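PDB 7JPJ: diaminopimelate decarboxylase from Phaeodactylum tricornutum, which probably catalyses the pyridoxal-phosphate-dependent decarboxylation of diaminopimelate to lysine, and is seen here as a dimer with d-lysine bound. Local coordinates for residues 6-17 with 332-343. Residues are numbered along the deposited sequence; the frame is centred on the assembly and turned at random.
Sequences PLQSIFLTPETA and TILPGSGNSADV
The N-terminal arm and the first turn of helix 14-24 pack on one face of the sheet of the beta domain, where P14 meets L334 at the end of strand 331-334. The side chains of T332 and L334 point toward 6-17 and that of I333 points away, which marks this as a sheet face. The P14 ring is set against the L334 side chain at about a right angle, its CG 3.7 Å from L334 CD2. The same CG also meets P335 CD at 4.0 Å and V343 CG2 at 4.1 Å, so three apolar residues of 332-343 converge on one ring atom. The two methyls of L334 take different neighbours: while CD2 takes the proline, CD1 turns to A17 CB and to the carbonyl oxygen of L12. With alanine at P14 the ring CG is lost, and a gap would probably open between L334, P335 and V343. The next residue, E15, reaches the loop after the type I turn P335-G338. A bend at chi2 folds its carboxylate over G338 towards S340. There S340 N donates to E15 OE2 (3.0 Å, 158° at the hydrogen) from above the carboxylate plane, and S340 OG lies close to both carboxylate oxygens. G338 CA lies 3.4 Å from P14 O, and a CB on G338 would crowd P14 O and jam against the preceding carbonyl oxygen. At the other end, CG2 of T332, anti to the backbone N, is directed at P6 CB (4.1 Å) and Q8 O, while V343 CG1 lies against P6 O. T332 and L334 pair through their backbones with V388 and I386, and S9 and A17 touch strand 386-390 too. The geometry thus describes an N-terminal segment and helix start laid over a sheet face formed by strands 331-334 and 386-390, in the beta domain that accompanies the TIM barrel in fold-type III PLP-dependent decarboxylases.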
ATOM      1  N   PRO A   6      30.341   4.495  -3.879  1.00 24.35           N
ATOM      2  CA  PRO A   6      30.333   3.028  -3.912  1.00 23.79           C
ATOM      3  C   PRO A   6      30.540   2.501  -5.324  1.00 23.49           C
ATOM      4  O   PRO A   6      29.943   2.990  -6.285  1.00 23.14           O
ATOM      5  CB  PRO A   6      28.941   2.667  -3.377  1.00 22.93           C
ATOM      6  CG  PRO A   6      28.496   3.872  -2.615  1.00 23.29           C
ATOM      7  CD  PRO A   6      29.093   5.047  -3.327  1.00 23.94           C
ATOM      8  N   LEU A   7      31.328   1.439  -5.448  1.00 23.50           N
ATOM      9  CA  LEU A   7      31.665   0.908  -6.789  1.00 23.30           C
ATOM     10  C   LEU A   7      30.630  -0.135  -7.156  1.00 22.33           C
ATOM     11  O   LEU A   7      30.596  -0.562  -8.307  1.00 22.11           O
ATOM     12  CB  LEU A   7      33.080   0.342  -6.735  1.00 24.04           C
ATOM     13  CG  LEU A   7      34.175   1.349  -6.403  1.00 25.16           C
ATOM     14  CD1 LEU A   7      35.373   0.645  -5.793  1.00 25.92           C
ATOM     15  CD2 LEU A   7      34.584   2.122  -7.642  1.00 25.47           C
ATOM     16  N   GLN A   8      29.835  -0.523  -6.175  1.00 23.33           N
ATOM     17  CA  GLN A   8      28.724  -1.453  -6.429  1.00 22.87           C
ATOM     18  C   GLN A   8      27.666  -1.185  -5.370  1.00 22.81           C
ATOM     19  O   GLN A   8      27.900  -0.347  -4.513  1.00 23.07           O
ATOM     20  CB  GLN A   8      29.199  -2.900  -6.327  1.00 22.90           C
ATOM     21  CG  GLN A   8      30.019  -3.218  -5.091  1.00 23.35           C
ATOM     22  CD  GLN A   8      30.098  -4.709  -4.882  1.00 23.25           C
ATOM     23  OE1 GLN A   8      31.021  -5.370  -5.345  1.00 23.51           O
ATOM     24  NE2 GLN A   8      29.114  -5.256  -4.192  1.00 22.91           N
ATOM     25  N   SER A   9      26.551  -1.894  -5.436  1.00 21.05           N
ATOM     26  CA  SER A   9      25.518  -1.807  -4.387  1.00 20.66           C
ATOM     27  C   SER A   9      25.745  -3.004  -3.466  1.00 20.59           C
ATOM     28  O   SER A   9      26.821  -3.583  -3.532  1.00 21.05           O
ATOM     29  CB  SER A   9      24.185  -1.809  -5.040  1.00 20.05           C
ATOM     30  OG  SER A   9      23.880  -3.074  -5.563  1.00 19.90           O
ATOM     31  N   ILE A  10      24.776  -3.366  -2.641  1.00 20.31           N
ATOM     32  CA  ILE A  10      24.930  -4.588  -1.802  1.00 20.34           C
ATOM     33  C   ILE A  10      25.284  -5.795  -2.686  1.00 20.36           C
ATOM     34  O   ILE A  10      26.140  -6.581  -2.254  1.00 20.59           O
ATOM     35  CB  ILE A  10      23.708  -4.803  -0.885  1.00 20.04           C
ATOM     36  CG1 ILE A  10      23.792  -3.945   0.377  1.00 19.95           C
ATOM     37  CG2 ILE A  10      23.467  -6.264  -0.554  1.00 19.91           C
ATOM     38  CD1 ILE A  10      25.121  -4.024   1.074  1.00 20.37           C
ATOM     39  N   PHE A  11      24.692  -5.937  -3.875  1.00 19.30           N
ATOM     40  CA  PHE A  11      25.087  -7.085  -4.684  1.00 19.27           C
ATOM     41  C   PHE A  11      25.074  -6.800  -6.185  1.00 19.30           C
ATOM     42  O   PHE A  11      25.115  -7.749  -6.978  1.00 19.23           O
ATOM     43  CB  PHE A  11      24.202  -8.311  -4.380  1.00 18.72           C
ATOM     44  CG  PHE A  11      22.729  -8.106  -4.652  1.00 18.14           C
ATOM     45  CD1 PHE A  11      22.207  -8.283  -5.927  1.00 17.95           C
ATOM     46  CD2 PHE A  11      21.860  -7.771  -3.622  1.00 17.86           C
ATOM     47  CE1 PHE A  11      20.851  -8.105  -6.175  1.00 17.52           C
ATOM     48  CE2 PHE A  11      20.501  -7.593  -3.864  1.00 17.41           C
ATOM     49  CZ  PHE A  11      19.998  -7.762  -5.142  1.00 17.25           C
ATOM     50  N   LEU A  12      25.044  -5.533  -6.602  1.00 19.66           N
ATOM     51  CA  LEU A  12      24.936  -5.183  -8.018  1.00 19.70           C
ATOM     52  C   LEU A  12      26.052  -4.223  -8.409  1.00 20.36           C
ATOM     53  O   LEU A  12      26.065  -3.070  -7.969  1.00 20.55           O
ATOM     54  CB  LEU A  12      23.575  -4.560  -8.331  1.00 19.25           C
ATOM     55  CG  LEU A  12      22.362  -5.489  -8.371  1.00 18.67           C
ATOM     56  CD1 LEU A  12      21.121  -4.712  -8.772  1.00 18.39           C
ATOM     57  CD2 LEU A  12      22.607  -6.651  -9.322  1.00 18.71           C
ATOM     58  N   THR A  13      26.977  -4.695  -9.241  1.00 21.26           N
ATOM     59  CA  THR A  13      27.912  -3.807  -9.910  1.00 21.89           C
ATOM     60  C   THR A  13      27.201  -3.105 -11.065  1.00 21.71           C
ATOM     61  O   THR A  13      26.111  -3.516 -11.472  1.00 21.19           O
ATOM     62  CB  THR A  13      29.119  -4.589 -10.427  1.00 22.46           C
ATOM     63  OG1 THR A  13      28.713  -5.459 -11.490  1.00 22.25           O
ATOM     64  CG2 THR A  13      29.748  -5.409  -9.310  1.00 22.64           C
ATOM     65  N   PRO A  14      27.782  -2.026 -11.599  1.00 22.94           N
ATOM     66  CA  PRO A  14      27.164  -1.392 -12.777  1.00 22.96           C
ATOM     67  C   PRO A  14      26.988  -2.343 -13.948  1.00 22.91           C
ATOM     68  O   PRO A  14      26.037  -2.185 -14.723  1.00 22.85           O
ATOM     69  CB  PRO A  14      28.136  -0.253 -13.109  1.00 23.16           C
ATOM     70  CG  PRO A  14      28.785   0.070 -11.809  1.00 23.31           C
ATOM     71  CD  PRO A  14      28.907  -1.231 -11.072  1.00 23.15           C
ATOM     72  N   GLU A  15      27.869  -3.336 -14.099  1.00 23.34           N
ATOM     73  CA  GLU A  15      27.689  -4.326 -15.155  1.00 23.34           C
ATOM     74  C   GLU A  15      26.536  -5.271 -14.834  1.00 23.40           C
ATOM     75  O   GLU A  15      25.728  -5.596 -15.712  1.00 23.66           O
ATOM     76  CB  GLU A  15      28.982  -5.114 -15.366  1.00 23.53           C
ATOM     77  CG  GLU A  15      30.083  -4.352 -16.099  1.00 23.92           C
ATOM     78  CD  GLU A  15      30.860  -3.404 -15.195  1.00 24.41           C
ATOM     79  OE1 GLU A  15      30.550  -3.339 -13.983  1.00 24.14           O
ATOM     80  OE2 GLU A  15      31.789  -2.731 -15.698  1.00 24.98           O
ATOM     81  N   THR A  16      26.447  -5.724 -13.580  1.00 21.87           N
ATOM     82  CA  THR A  16      25.374  -6.635 -13.195  1.00 22.29           C
ATOM     83  C   THR A  16      24.013  -5.950 -13.225  1.00 22.80           C
ATOM     84  O   THR A  16      22.996  -6.607 -13.478  1.00 23.28           O
ATOM     85  CB  THR A  16      25.633  -7.207 -11.801  1.00 22.18           C
ATOM     86  OG1 THR A  16      27.031  -7.473 -11.640  1.00 21.80           O
ATOM     87  CG2 THR A  16      24.860  -8.500 -11.610  1.00 22.61           C
ATOM     88  N   ALA A  17      23.971  -4.641 -12.960  1.00 21.10           N
ATOM     89  CA  ALA A  17      22.704  -3.917 -12.992  1.00 21.39           C
ATOM     90  C   ALA A  17      22.165  -3.820 -14.414  1.00 21.74           C
ATOM     91  O   ALA A  17      20.986  -4.096 -14.662  1.00 22.40           O
ATOM     92  CB  ALA A  17      22.877  -2.527 -12.379  1.00 20.86           C
ATOM     93  N   THR A 332      22.111   3.395  -3.687  1.00 19.72           N
ATOM     94  CA  THR A 332      23.331   3.573  -4.458  1.00 19.61           C
ATOM     95  C   THR A 332      22.961   3.961  -5.880  1.00 19.70           C
ATOM     96  O   THR A 332      22.043   3.383  -6.471  1.00 19.89           O
ATOM     97  CB  THR A 332      24.185   2.297  -4.466  1.00 19.93           C
ATOM     98  OG1 THR A 332      24.646   2.020  -3.138  1.00 20.00           O
ATOM     99  CG2 THR A 332      25.386   2.458  -5.385  1.00 21.00           C
ATOM    100  N   ILE A 333      23.673   4.943  -6.424  1.00 19.72           N
ATOM    101  CA  ILE A 333      23.459   5.415  -7.786  1.00 19.99           C
ATOM    102  C   ILE A 333      24.630   4.955  -8.639  1.00 21.53           C
ATOM    103  O   ILE A 333      25.786   5.288  -8.352  1.00 22.68           O
ATOM    104  CB  ILE A 333      23.298   6.940  -7.835  1.00 19.91           C
ATOM    105  CG1 ILE A 333      21.957   7.335  -7.219  1.00 19.03           C
ATOM    106  CG2 ILE A 333      23.413   7.440  -9.269  1.00 20.56           C
ATOM    107  CD1 ILE A 333      21.791   8.817  -7.048  1.00 19.17           C
ATOM    108  N   LEU A 334      24.331   4.188  -9.688  1.00 21.06           N
ATOM    109  CA  LEU A 334      25.316   3.648 -10.612  1.00 22.70           C
ATOM    110  C   LEU A 334      25.171   4.296 -11.986  1.00 23.30           C
ATOM    111  O   LEU A 334      24.082   4.755 -12.345  1.00 22.32           O
ATOM    112  CB  LEU A 334      25.169   2.128 -10.746  1.00 22.92           C
ATOM    113  CG  LEU A 334      25.365   1.347  -9.444  1.00 22.48           C
ATOM    114  CD1 LEU A 334      24.913  -0.096  -9.598  1.00 22.44           C
ATOM    115  CD2 LEU A 334      26.817   1.419  -8.992  1.00 23.89           C
ATOM    116  N   PRO A 335      26.246   4.354 -12.774  1.00 21.46           N
ATOM    117  CA  PRO A 335      26.156   4.992 -14.095  1.00 21.98           C
ATOM    118  C   PRO A 335      25.253   4.205 -15.031  1.00 21.58           C
ATOM    119  O   PRO A 335      25.356   2.980 -15.136  1.00 21.53           O
ATOM    120  CB  PRO A 335      27.607   5.000 -14.588  1.00 23.36           C
ATOM    121  CG  PRO A 335      28.265   3.891 -13.832  1.00 23.42           C
ATOM    122  CD  PRO A 335      27.612   3.885 -12.482  1.00 22.41           C
ATOM    123  N   GLY A 336      24.363   4.925 -15.718  1.00 23.44           N
ATOM    124  CA  GLY A 336      23.536   4.326 -16.755  1.00 22.48           C
ATOM    125  C   GLY A 336      24.322   3.753 -17.917  1.00 22.69           C
ATOM    126  O   GLY A 336      23.734   3.093 -18.781  1.00 22.26           O
ATOM    127  N   SER A 337      25.631   3.998 -17.966  1.00 23.44           N
ATOM    128  CA  SER A 337      26.469   3.365 -18.976  1.00 23.74           C
ATOM    129  C   SER A 337      26.640   1.878 -18.695  1.00 23.89           C
ATOM    130  O   SER A 337      26.704   1.065 -19.625  1.00 23.87           O
ATOM    131  CB  SER A 337      27.827   4.059 -19.029  1.00 24.49           C
ATOM    132  OG  SER A 337      28.857   3.126 -19.303  1.00 24.92           O
ATOM    133  N   GLY A 338      26.711   1.501 -17.422  1.00 24.48           N
ATOM    134  CA  GLY A 338      26.994   0.135 -17.047  1.00 24.84           C
ATOM    135  C   GLY A 338      28.465  -0.187 -16.908  1.00 25.61           C
ATOM    136  O   GLY A 338      28.805  -1.347 -16.637  1.00 25.93           O
ATOM    137  N   ASN A 339      29.344   0.796 -17.083  1.00 27.60           N
ATOM    138  CA  ASN A 339      30.782   0.602 -16.955  1.00 28.38           C
ATOM    139  C   ASN A 339      31.233   1.050 -15.572  1.00 28.93           C
ATOM    140  O   ASN A 339      30.939   2.174 -15.152  1.00 28.96           O
ATOM    141  CB  ASN A 339      31.539   1.383 -18.029  1.00 28.44           C
ATOM    142  CG  ASN A 339      31.098   1.026 -19.437  1.00 28.76           C
ATOM    143  OD1 ASN A 339      31.301   1.798 -20.374  1.00 29.71           O
ATOM    144  ND2 ASN A 339      30.503  -0.153 -19.594  1.00 28.03           N
ATOM    145  N   SER A 340      31.955   0.172 -14.872  1.00 25.90           N
ATOM    146  CA  SER A 340      32.495   0.535 -13.568  1.00 26.28           C
ATOM    147  C   SER A 340      33.544   1.632 -13.655  1.00 26.61           C
ATOM    148  O   SER A 340      33.933   2.176 -12.616  1.00 26.90           O
ATOM    149  CB  SER A 340      33.085  -0.697 -12.882  1.00 26.64           C
ATOM    150  OG  SER A 340      32.155  -1.765 -12.873  1.00 26.37           O
ATOM    151  N   ALA A 341      34.011   1.969 -14.857  1.00 26.84           N
ATOM    152  CA  ALA A 341      34.931   3.087 -15.011  1.00 27.67           C
ATOM    153  C   ALA A 341      34.227   4.434 -14.895  1.00 27.28           C
ATOM    154  O   ALA A 341      34.881   5.434 -14.584  1.00 28.14           O
ATOM    155  CB  ALA A 341      35.655   2.990 -16.354  1.00 29.02           C
ATOM    156  N   ASP A 342      32.916   4.480 -15.127  1.00 27.74           N
ATOM    157  CA  ASP A 342      32.153   5.720 -15.073  1.00 27.66           C
ATOM    158  C   ASP A 342      31.540   5.987 -13.706  1.00 27.89           C
ATOM    159  O   ASP A 342      30.679   6.865 -13.591  1.00 27.78           O
ATOM    160  CB  ASP A 342      31.048   5.712 -16.134  1.00 26.95           C
ATOM    161  CG  ASP A 342      31.572   5.403 -17.517  1.00 26.85           C
ATOM    162  OD1 ASP A 342      32.742   5.744 -17.803  1.00 28.20           O
ATOM    163  OD2 ASP A 342      30.814   4.827 -18.323  1.00 26.31           O
ATOM    164  N   VAL A 343      31.953   5.254 -12.670  1.00 25.25           N
ATOM    165  CA  VAL A 343      31.448   5.536 -11.330  1.00 25.45           C
ATOM    166  C   VAL A 343      31.906   6.917 -10.874  1.00 25.83           C
ATOM    167  O   VAL A 343      31.091   7.763 -10.486  1.00 25.84           O
ATOM    168  CB  VAL A 343      31.884   4.440 -10.342  1.00 25.66           C
ATOM    169  CG1 VAL A 343      31.333   4.733  -8.956  1.00 25.81           C
ATOM    170  CG2 VAL A 343      31.419   3.076 -10.828  1.00 25.31           C
TER